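Local coordinates for protein pumilio homolog 23 (Arabidopsis thaliana, PDB 5WZJ) that binds a specific sequence of 18S ribosomal RNA through a right-handed superhelix of pumilio repeats, and probably regulates mRNA stability and translation, at residues A[289-294]-A[323-328]. Residues are numbered along the deposited sequence; the frame is centred on the assembly and turned at random.
Sequences LVEVIL and ANFVIQ. With nucleotides of chain B.
Glu291 and Phe325 run side by side from adjacent helices toward the RNA, pointing the same way, with carboxylate and ring planes 25° apart. The glutamate chain, extended beyond CG, carries OE1 past the phenylalanine, 3.6 Å from Phe325 CB, to the Watson-Crick edge of G7 of chain B. There Glu291 OE1 accepts from both G7 N1 (2.7 Å) and G7 N2, a forked grip that reads guanine. OE2 makes a salt bridge with Arg181, which probably steadies the carboxylate and balances its charge. Phe325 lays one ring face on the guanine, with Phe325 CG 3.4 Å from G7 C6, while U5 of chain B meets the ring edge at Phe325 CE1. Replacing Phe325 with alanine would probably leave the G7 base without the ring face it lies against and freer to tilt away from Glu291. On the opposite face lies Asn324 OD1; this oxygen accepts from N3 of U6 of chain B (2.9 Å) as Asn324 ND2 donates to its O2, and Gln328 OE1 similarly takes U5 N3 in a nearly straight bond (172°). As in other PUF proteins, helix side chains read base edges while an aromatic ring lies against a base face, though here Asn324 and Gln328 address two different uridines. Behind it, Val326 CG1, anti to its own N, meets Val290 CG1 at 3.6 Å and Leu294 CD1 at 3.8 Å. The helix segments, from Pumilio repeats 5 and 6, run nearly parallel (4°) with axes 8.6 Å apart; Phe310 of helix 299-310 touches both valines, and helices 227-239 and 314-318 pack against segments 289-294 and 323-328, respectively.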
ATOM      1  N   LEU A 289     -11.732  -3.323   7.911  1.00 13.68           N
ATOM      2  CA  LEU A 289     -11.189  -3.937   9.125  1.00 12.39           C
ATOM      3  C   LEU A 289     -10.857  -5.413   8.900  1.00 15.32           C
ATOM      4  O   LEU A 289      -9.803  -5.896   9.329  1.00 16.73           O
ATOM      5  CB  LEU A 289     -12.183  -3.794  10.284  1.00 10.26           C
ATOM      6  CG  LEU A 289     -11.757  -4.339  11.662  1.00 14.40           C
ATOM      7  CD1 LEU A 289     -10.368  -3.833  12.054  1.00 10.10           C
ATOM      8  CD2 LEU A 289     -12.762  -3.912  12.722  1.00 13.13           C
ATOM      9  N   VAL A 290     -11.764  -6.157   8.262  1.00 14.12           N
ATOM     10  CA  VAL A 290     -11.525  -7.590   8.098  1.00 14.45           C
ATOM     11  C   VAL A 290     -10.362  -7.851   7.128  1.00 16.78           C
ATOM     12  O   VAL A 290      -9.639  -8.844   7.278  1.00 14.02           O
ATOM     13  CB  VAL A 290     -12.816  -8.304   7.658  1.00 16.23           C
ATOM     14  CG1 VAL A 290     -12.565  -9.807   7.476  1.00 13.04           C
ATOM     15  CG2 VAL A 290     -13.928  -8.081   8.695  1.00 17.50           C
ATOM     16  N   GLU A 291     -10.158  -6.976   6.135  1.00 15.26           N
ATOM     17  CA  GLU A 291      -8.952  -7.066   5.307  1.00 22.98           C
ATOM     18  C   GLU A 291      -7.708  -7.131   6.177  1.00 20.21           C
ATOM     19  O   GLU A 291      -6.821  -7.960   5.957  1.00 15.99           O
ATOM     20  CB  GLU A 291      -8.832  -5.866   4.366  1.00 16.29           C
ATOM     21  CG  GLU A 291      -9.805  -5.807   3.200  1.00 18.75           C
ATOM     22  CD  GLU A 291      -9.503  -4.597   2.337  1.00 19.79           C
ATOM     23  OE1 GLU A 291     -10.329  -3.662   2.282  1.00 18.77           O
ATOM     24  OE2 GLU A 291      -8.392  -4.561   1.770  1.00 22.13           O
ATOM     25  N   VAL A 292      -7.634  -6.260   7.180  1.00 13.30           N
ATOM     26  CA  VAL A 292      -6.439  -6.206   8.012  1.00 11.17           C
ATOM     27  C   VAL A 292      -6.366  -7.424   8.926  1.00 14.70           C
ATOM     28  O   VAL A 292      -5.293  -8.007   9.116  1.00 19.12           O
ATOM     29  CB  VAL A 292      -6.394  -4.886   8.802  1.00 11.97           C
ATOM     30  CG1 VAL A 292      -5.184  -4.883   9.732  1.00 13.48           C
ATOM     31  CG2 VAL A 292      -6.301  -3.704   7.830  1.00 15.42           C
ATOM     32  N   ILE A 293      -7.504  -7.840   9.489  1.00 13.28           N
ATOM     33  CA  ILE A 293      -7.539  -9.063  10.290  1.00 12.65           C
ATOM     34  C   ILE A 293      -6.942 -10.234   9.514  1.00 17.97           C
ATOM     35  O   ILE A 293      -6.106 -10.992  10.031  1.00 15.55           O
ATOM     36  CB  ILE A 293      -8.976  -9.370  10.744  1.00 13.37           C
ATOM     37  CG1 ILE A 293      -9.411  -8.371  11.822  1.00 16.94           C
ATOM     38  CG2 ILE A 293      -9.067 -10.787  11.277  1.00 12.42           C
ATOM     39  CD1 ILE A 293     -10.883  -8.464  12.157  1.00 13.56           C
ATOM     40  N   LEU A 294      -7.363 -10.399   8.257  1.00 15.12           N
ATOM     41  CA  LEU A 294      -6.881 -11.530   7.466  1.00 16.35           C
ATOM     42  C   LEU A 294      -5.398 -11.402   7.146  1.00 17.20           C
ATOM     43  O   LEU A 294      -4.696 -12.417   7.075  1.00 16.97           O
ATOM     44  CB  LEU A 294      -7.703 -11.665   6.182  1.00 14.55           C
ATOM     45  CG  LEU A 294      -9.150 -12.124   6.408  1.00 16.33           C
ATOM     46  CD1 LEU A 294      -9.968 -12.113   5.119  1.00 15.72           C
ATOM     47  CD2 LEU A 294      -9.123 -13.519   7.004  1.00 17.08           C
ATOM     48  N   ALA A 323     -16.948  -6.046  -0.100  1.00 19.56           N
ATOM     49  CA  ALA A 323     -16.478  -7.342   0.362  1.00 21.40           C
ATOM     50  C   ALA A 323     -15.485  -7.993  -0.598  1.00 21.71           C
ATOM     51  O   ALA A 323     -14.748  -8.888  -0.176  1.00 20.26           O
ATOM     52  CB  ALA A 323     -17.668  -8.278   0.581  1.00 17.13           C
ATOM     53  N   ASN A 324     -15.448  -7.593  -1.876  1.00 16.83           N
ATOM     54  CA  ASN A 324     -14.509  -8.276  -2.764  1.00 21.00           C
ATOM     55  C   ASN A 324     -13.073  -7.997  -2.351  1.00 19.00           C
ATOM     56  O   ASN A 324     -12.195  -8.829  -2.588  1.00 18.32           O
ATOM     57  CB  ASN A 324     -14.744  -7.902  -4.234  1.00 16.80           C
ATOM     58  CG  ASN A 324     -14.087  -6.600  -4.630  1.00 19.57           C
ATOM     59  OD1 ASN A 324     -12.966  -6.592  -5.139  1.00 22.64           O
ATOM     60  ND2 ASN A 324     -14.785  -5.482  -4.402  1.00 19.62           N
ATOM     61  N   PHE A 325     -12.816  -6.856  -1.704  1.00 18.70           N
ATOM     62  CA  PHE A 325     -11.466  -6.612  -1.204  1.00 15.42           C
ATOM     63  C   PHE A 325     -11.140  -7.497  -0.009  1.00 16.87           C
ATOM     64  O   PHE A 325      -9.972  -7.850   0.193  1.00 14.60           O
ATOM     65  CB  PHE A 325     -11.294  -5.138  -0.855  1.00 17.31           C
ATOM     66  CG  PHE A 325     -11.349  -4.236  -2.051  1.00 19.40           C
ATOM     67  CD1 PHE A 325     -10.224  -4.053  -2.850  1.00 20.78           C
ATOM     68  CD2 PHE A 325     -12.535  -3.594  -2.395  1.00 18.77           C
ATOM     69  CE1 PHE A 325     -10.268  -3.228  -3.959  1.00 22.22           C
ATOM     70  CE2 PHE A 325     -12.597  -2.784  -3.513  1.00 18.88           C
ATOM     71  CZ  PHE A 325     -11.455  -2.585  -4.293  1.00 21.18           C
ATOM     72  N   VAL A 326     -12.153  -7.880   0.781  1.00 15.05           N
ATOM     73  CA  VAL A 326     -11.934  -8.881   1.820  1.00 16.53           C
ATOM     74  C   VAL A 326     -11.569 -10.219   1.195  1.00 17.64           C
ATOM     75  O   VAL A 326     -10.681 -10.929   1.684  1.00 17.98           O
ATOM     76  CB  VAL A 326     -13.172  -9.016   2.725  1.00 17.71           C
ATOM     77  CG1 VAL A 326     -12.880 -10.001   3.861  1.00 13.15           C
ATOM     78  CG2 VAL A 326     -13.579  -7.659   3.301  1.00 18.89           C
ATOM     79  N   ILE A 327     -12.253 -10.591   0.113  1.00 14.45           N
ATOM     80  CA  ILE A 327     -11.925 -11.847  -0.553  1.00 14.78           C
ATOM     81  C   ILE A 327     -10.501 -11.792  -1.099  1.00 18.65           C
ATOM     82  O   ILE A 327      -9.753 -12.775  -1.024  1.00 16.70           O
ATOM     83  CB  ILE A 327     -12.963 -12.152  -1.649  1.00 18.34           C
ATOM     84  CG1 ILE A 327     -14.352 -12.310  -1.029  1.00 17.57           C
ATOM     85  CG2 ILE A 327     -12.587 -13.426  -2.419  1.00 19.31           C
ATOM     86  CD1 ILE A 327     -14.384 -13.314   0.161  1.00 15.35           C
ATOM     87  N   GLN A 328     -10.089 -10.632  -1.618  1.00 15.93           N
ATOM     88  CA  GLN A 328      -8.716 -10.492  -2.091  1.00 17.88           C
ATOM     89  C   GLN A 328      -7.717 -10.740  -0.968  1.00 20.80           C
ATOM     90  O   GLN A 328      -6.711 -11.436  -1.161  1.00 18.09           O
ATOM     91  CB  GLN A 328      -8.503  -9.107  -2.691  1.00 16.74           C
ATOM     92  CG  GLN A 328      -9.143  -8.901  -4.066  1.00 18.91           C
ATOM     93  CD  GLN A 328      -8.836  -7.517  -4.605  1.00 22.52           C
ATOM     94  OE1 GLN A 328      -7.724  -7.008  -4.430  1.00 21.39           O
ATOM     95  NE2 GLN A 328      -9.824  -6.885  -5.242  1.00 17.97           N
TER
ATOM     96  P     G B   7     -14.544   3.007  -6.617  1.00 31.54           P
ATOM     97  OP1   G B   7     -15.673   3.768  -7.201  1.00 30.37           O
ATOM     98  OP2   G B   7     -13.165   3.534  -6.500  1.00 28.87           O
ATOM     99  O5'   G B   7     -14.915   2.644  -5.110  1.00 26.09           O
ATOM    100  C5'   G B   7     -16.211   2.189  -4.771  1.00 27.71           C
ATOM    101  C4'   G B   7     -16.296   1.820  -3.311  1.00 28.28           C
ATOM    102  O4'   G B   7     -15.661   0.536  -3.071  1.00 27.27           O
ATOM    103  C3'   G B   7     -15.582   2.752  -2.349  1.00 29.80           C
ATOM    104  O3'   G B   7     -16.301   3.949  -2.116  1.00 30.95           O
ATOM    105  C2'   G B   7     -15.416   1.870  -1.116  1.00 25.62           C
ATOM    106  O2'   G B   7     -16.636   1.788  -0.400  1.00 29.34           O
ATOM    107  C1'   G B   7     -15.138   0.503  -1.759  1.00 25.89           C
ATOM    108  N9    G B   7     -13.693   0.241  -1.824  1.00 24.50           N
ATOM    109  C8    G B   7     -12.784   0.782  -2.703  1.00 20.54           C
ATOM    110  N7    G B   7     -11.568   0.384  -2.467  1.00 21.72           N
ATOM    111  C5    G B   7     -11.674  -0.454  -1.365  1.00 22.32           C
ATOM    112  C6    G B   7     -10.684  -1.179  -0.653  1.00 22.21           C
ATOM    113  O6    G B   7      -9.473  -1.219  -0.876  1.00 19.09           O
ATOM    114  N1    G B   7     -11.213  -1.919   0.398  1.00 21.36           N
ATOM    115  C2    G B   7     -12.545  -1.932   0.729  1.00 23.11           C
ATOM    116  N2    G B   7     -12.881  -2.690   1.783  1.00 22.61           N
ATOM    117  N3    G B   7     -13.481  -1.255   0.076  1.00 25.17           N
ATOM    118  C4    G B   7     -12.980  -0.544  -0.950  1.00 26.67           C
ATOM    119  P     U B   6      -9.983   0.265 -10.806  1.00 27.90           P
ATOM    120  OP1   U B   6     -10.471  -0.627 -11.887  1.00 32.39           O
ATOM    121  OP2   U B   6      -9.195   1.465 -11.140  1.00 29.17           O
ATOM    122  O5'   U B   6     -11.210   0.747  -9.915  1.00 28.20           O
ATOM    123  C5'   U B   6     -12.502   0.977 -10.458  1.00 24.19           C
ATOM    124  C4'   U B   6     -13.567   0.662  -9.437  1.00 27.37           C
ATOM    125  O4'   U B   6     -13.679  -0.782  -9.314  1.00 27.55           O
ATOM    126  C3'   U B   6     -13.275   1.191  -8.027  1.00 23.01           C
ATOM    127  O3'   U B   6     -14.490   1.593  -7.388  1.00 29.10           O
ATOM    128  C2'   U B   6     -12.689  -0.029  -7.316  1.00 23.37           C
ATOM    129  O2'   U B   6     -12.856  -0.023  -5.913  1.00 22.31           O
ATOM    130  C1'   U B   6     -13.468  -1.171  -7.966  1.00 27.31           C
ATOM    131  N1    U B   6     -12.772  -2.471  -7.975  1.00 25.79           N
ATOM    132  C2    U B   6     -13.267  -3.478  -7.159  1.00 24.05           C
ATOM    133  O2    U B   6     -14.235  -3.320  -6.425  1.00 25.46           O
ATOM    134  N3    U B   6     -12.586  -4.672  -7.226  1.00 22.45           N
ATOM    135  C4    U B   6     -11.494  -4.962  -8.023  1.00 20.00           C
ATOM    136  O4    U B   6     -10.988  -6.091  -7.987  1.00 19.11           O
ATOM    137  C5    U B   6     -11.049  -3.872  -8.842  1.00 19.59           C
ATOM    138  C6    U B   6     -11.681  -2.691  -8.789  1.00 19.70           C
ATOM    139  P     U B   5      -4.685   1.956  -7.591  1.00 35.79           P
ATOM    140  OP1   U B   5      -5.048   3.017  -8.558  1.00 27.79           O
ATOM    141  OP2   U B   5      -4.760   2.169  -6.124  1.00 37.81           O
ATOM    142  O5'   U B   5      -5.542   0.655  -7.927  1.00 32.30           O
ATOM    143  C5'   U B   5      -5.602   0.154  -9.256  1.00 25.56           C
ATOM    144  C4'   U B   5      -6.800  -0.740  -9.450  1.00 23.99           C
ATOM    145  O4'   U B   5      -6.613  -1.958  -8.679  1.00 23.59           O
ATOM    146  C3'   U B   5      -8.124  -0.144  -8.985  1.00 26.51           C
ATOM    147  O3'   U B   5      -9.161  -0.668  -9.798  1.00 27.13           O
ATOM    148  C2'   U B   5      -8.263  -0.707  -7.570  1.00 21.32           C
ATOM    149  O2'   U B   5      -9.587  -0.755  -7.087  1.00 22.86           O
ATOM    150  C1'   U B   5      -7.669  -2.102  -7.745  1.00 22.16           C
ATOM    151  N1    U B   5      -7.097  -2.682  -6.522  1.00 25.85           N
ATOM    152  C2    U B   5      -7.546  -3.936  -6.158  1.00 23.07           C
ATOM    153  O2    U B   5      -8.395  -4.534  -6.789  1.00 22.81           O
ATOM    154  N3    U B   5      -6.982  -4.461  -5.025  1.00 25.26           N
ATOM    155  C4    U B   5      -6.022  -3.864  -4.238  1.00 26.95           C
ATOM    156  O4    U B   5      -5.619  -4.473  -3.253  1.00 30.21           O
ATOM    157  C5    U B   5      -5.594  -2.570  -4.678  1.00 26.96           C
ATOM    158  C6    U B   5      -6.128  -2.032  -5.788  1.00 24.93           C
TER